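Local coordinates for protein choline dehydrogenase and related flavoproteins (Aspergillus oryzae, PDB 3Q9T) that oxidises formate as a formate oxidase of the glucose-methanol-choline oxidoreductase family, using 8-formyl-FAD as its flavin cofactor, at residues A[68-73]-A[78-83]. Numbering follows the deposited sequence.
Sequences KTTMVR and ERIEKP
E78 OE1 is gripped twice: R73 NE donates to it over 2.9 Å in a nearly straight salt bridge, and a water also donates, linking E78 OE1 to T70 OG1. R73 and E78 run side by side, both with CG anti to the backbone N (chi1 -174° and -175°), and a bend at chi3 of R73 brings NE over the carboxylate. OE1 lies in the guanidinium plane but is met from above its own carboxylate plane. The other oxygen, OE2, forms a salt bridge with K68 NZ of the second subunit. Between the antiparallel strands, T69 and E81 exchange two backbone bonds, T69 N to E81 O and E81 N to T69 O, each 2.8 Å. A beta bulge at M71 then shifts the register: M71 N reaches R79 O at 2.9 Å, while R79 N bonds V72 O at 3.1 Å. M71 CG lies 3.6 Å from E81 CG, their chains crossing at about a right angle. On the face that carries T69, V72, R79 and E81, R79 NH1 holds E81 OE2 at 2.6 Å, and H407 also bonds that oxygen. On the face bearing T70 and I80, I80 packs against its counterpart in the second subunit, making the hairpin part of the dimer interface. Strands 67-74 and 77-81 form this hairpin, with the T69 side chain about 10 Å from the bound flavin, and strand 445-447 lies against T69, T70 and R73.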
loop_
_atom_site.group_PDB
_atom_site.type_symbol
_atom_site.label_atom_id
_atom_site.label_comp_id
_atom_site.label_asym_id
_atom_site.label_seq_id
_atom_site.Cartn_x
_atom_site.Cartn_y
_atom_site.Cartn_z
ATOM N N LYS A 68 0.942 -9.724 -5.630
ATOM C CA LYS A 68 1.033 -8.697 -4.607
ATOM C C LYS A 68 2.417 -8.788 -3.978
ATOM O O LYS A 68 2.888 -9.894 -3.690
ATOM C CB LYS A 68 -0.001 -8.950 -3.510
ATOM C CG LYS A 68 -1.459 -8.823 -3.958
ATOM C CD LYS A 68 -2.384 -9.164 -2.808
ATOM C CE LYS A 68 -3.813 -8.701 -3.078
ATOM N NZ LYS A 68 -4.707 -9.148 -1.968
ATOM N N THR A 69 3.077 -7.645 -3.785
ATOM C CA THR A 69 4.282 -7.612 -2.966
ATOM C C THR A 69 4.510 -6.295 -2.239
ATOM O O THR A 69 4.200 -5.223 -2.750
ATOM C CB THR A 69 5.598 -8.051 -3.733
ATOM O OG1 THR A 69 6.398 -6.914 -4.051
ATOM C CG2 THR A 69 5.304 -8.835 -4.956
ATOM N N THR A 70 5.042 -6.398 -1.026
ATOM C CA THR A 70 5.396 -5.232 -0.229
ATOM C C THR A 70 6.689 -4.622 -0.761
ATOM O O THR A 70 7.742 -5.277 -0.790
ATOM C CB THR A 70 5.589 -5.605 1.265
ATOM O OG1 THR A 70 4.362 -6.106 1.799
ATOM C CG2 THR A 70 6.058 -4.391 2.096
ATOM N N MET A 71 6.596 -3.363 -1.170
ATOM C CA MET A 71 7.711 -2.649 -1.783
ATOM C C MET A 71 8.621 -2.083 -0.716
ATOM O O MET A 71 9.845 -2.195 -0.795
ATOM C CB MET A 71 7.181 -1.524 -2.671
ATOM C CG MET A 71 6.363 -2.031 -3.865
ATOM S SD MET A 71 7.414 -2.723 -5.174
ATOM C CE MET A 71 6.477 -4.192 -5.578
ATOM N N VAL A 72 8.012 -1.456 0.280
ATOM C CA VAL A 72 8.756 -0.969 1.415
ATOM C C VAL A 72 8.020 -1.218 2.711
ATOM O O VAL A 72 6.792 -1.144 2.768
ATOM C CB VAL A 72 9.232 0.516 1.243
ATOM C CG1 VAL A 72 8.627 1.151 0.016
ATOM C CG2 VAL A 72 8.987 1.331 2.486
ATOM N N ARG A 73 8.796 -1.565 3.732
ATOM C CA ARG A 73 8.286 -1.823 5.064
ATOM C C ARG A 73 9.245 -1.204 6.071
ATOM O O ARG A 73 10.118 -1.880 6.601
ATOM C CB ARG A 73 8.149 -3.333 5.310
ATOM C CG ARG A 73 7.487 -3.675 6.644
ATOM C CD ARG A 73 7.272 -5.179 6.803
ATOM N NE ARG A 73 6.148 -5.644 5.999
ATOM C CZ ARG A 73 5.998 -6.897 5.572
ATOM N NH1 ARG A 73 4.929 -7.232 4.852
ATOM N NH2 ARG A 73 6.911 -7.821 5.864
ATOM N N GLU A 78 4.944 2.139 4.720
ATOM C CA GLU A 78 4.774 0.798 4.150
ATOM C C GLU A 78 3.773 0.792 2.993
ATOM O O GLU A 78 2.656 1.315 3.101
ATOM C CB GLU A 78 4.382 -0.227 5.220
ATOM C CG GLU A 78 4.296 -1.692 4.724
ATOM C CD GLU A 78 4.139 -2.695 5.869
ATOM O OE1 GLU A 78 3.861 -3.890 5.625
ATOM O OE2 GLU A 78 4.310 -2.283 7.030
ATOM N N ARG A 79 4.185 0.196 1.878
ATOM C CA ARG A 79 3.318 0.105 0.716
ATOM C C ARG A 79 3.366 -1.305 0.130
ATOM O O ARG A 79 4.423 -1.924 0.045
ATOM C CB ARG A 79 3.737 1.132 -0.325
ATOM C CG ARG A 79 3.019 1.039 -1.647
ATOM C CD ARG A 79 2.932 2.418 -2.273
ATOM N NE ARG A 79 4.242 3.014 -2.525
ATOM C CZ ARG A 79 5.021 2.678 -3.553
ATOM N NH1 ARG A 79 4.625 1.756 -4.415
ATOM N NH2 ARG A 79 6.194 3.260 -3.729
ATOM N N ILE A 80 2.212 -1.806 -0.269
ATOM C CA ILE A 80 2.134 -3.100 -0.904
ATOM C C ILE A 80 1.547 -2.821 -2.276
ATOM O O ILE A 80 0.747 -1.904 -2.434
ATOM C CB ILE A 80 1.298 -4.089 -0.080
ATOM C CG1 ILE A 80 1.246 -5.463 -0.764
ATOM C CG2 ILE A 80 -0.111 -3.525 0.169
ATOM C CD1 ILE A 80 0.434 -6.511 0.038
ATOM N N GLU A 81 2.006 -3.546 -3.287
ATOM C CA GLU A 81 1.544 -3.289 -4.649
ATOM C C GLU A 81 1.122 -4.546 -5.390
ATOM O O GLU A 81 1.543 -5.671 -5.057
ATOM C CB GLU A 81 2.621 -2.566 -5.464
ATOM C CG GLU A 81 3.000 -1.175 -4.947
ATOM C CD GLU A 81 2.001 -0.092 -5.348
ATOM O OE1 GLU A 81 1.076 -0.383 -6.130
ATOM O OE2 GLU A 81 2.149 1.062 -4.885
ATOM N N LYS A 82 0.290 -4.336 -6.404
ATOM C CA LYS A 82 -0.045 -5.369 -7.361
ATOM C C LYS A 82 -0.361 -4.662 -8.659
ATOM O O LYS A 82 -1.110 -3.703 -8.662
ATOM C CB LYS A 82 -1.239 -6.192 -6.876
ATOM C CG LYS A 82 -1.849 -7.111 -7.917
ATOM C CD LYS A 82 -3.134 -7.694 -7.378
ATOM C CE LYS A 82 -3.806 -8.597 -8.368
ATOM N NZ LYS A 82 -2.970 -9.766 -8.620
ATOM N N PRO A 83 0.197 -5.143 -9.776
ATOM C CA PRO A 83 0.962 -6.384 -9.891
ATOM C C PRO A 83 2.466 -6.198 -9.780
ATOM O O PRO A 83 3.009 -5.254 -10.318
ATOM C CB PRO A 83 0.648 -6.822 -11.328
ATOM C CG PRO A 83 0.585 -5.508 -12.076
ATOM C CD PRO A 83 -0.112 -4.565 -11.101
HETATM O O HOH W 1 2.683 -4.713 3.461
#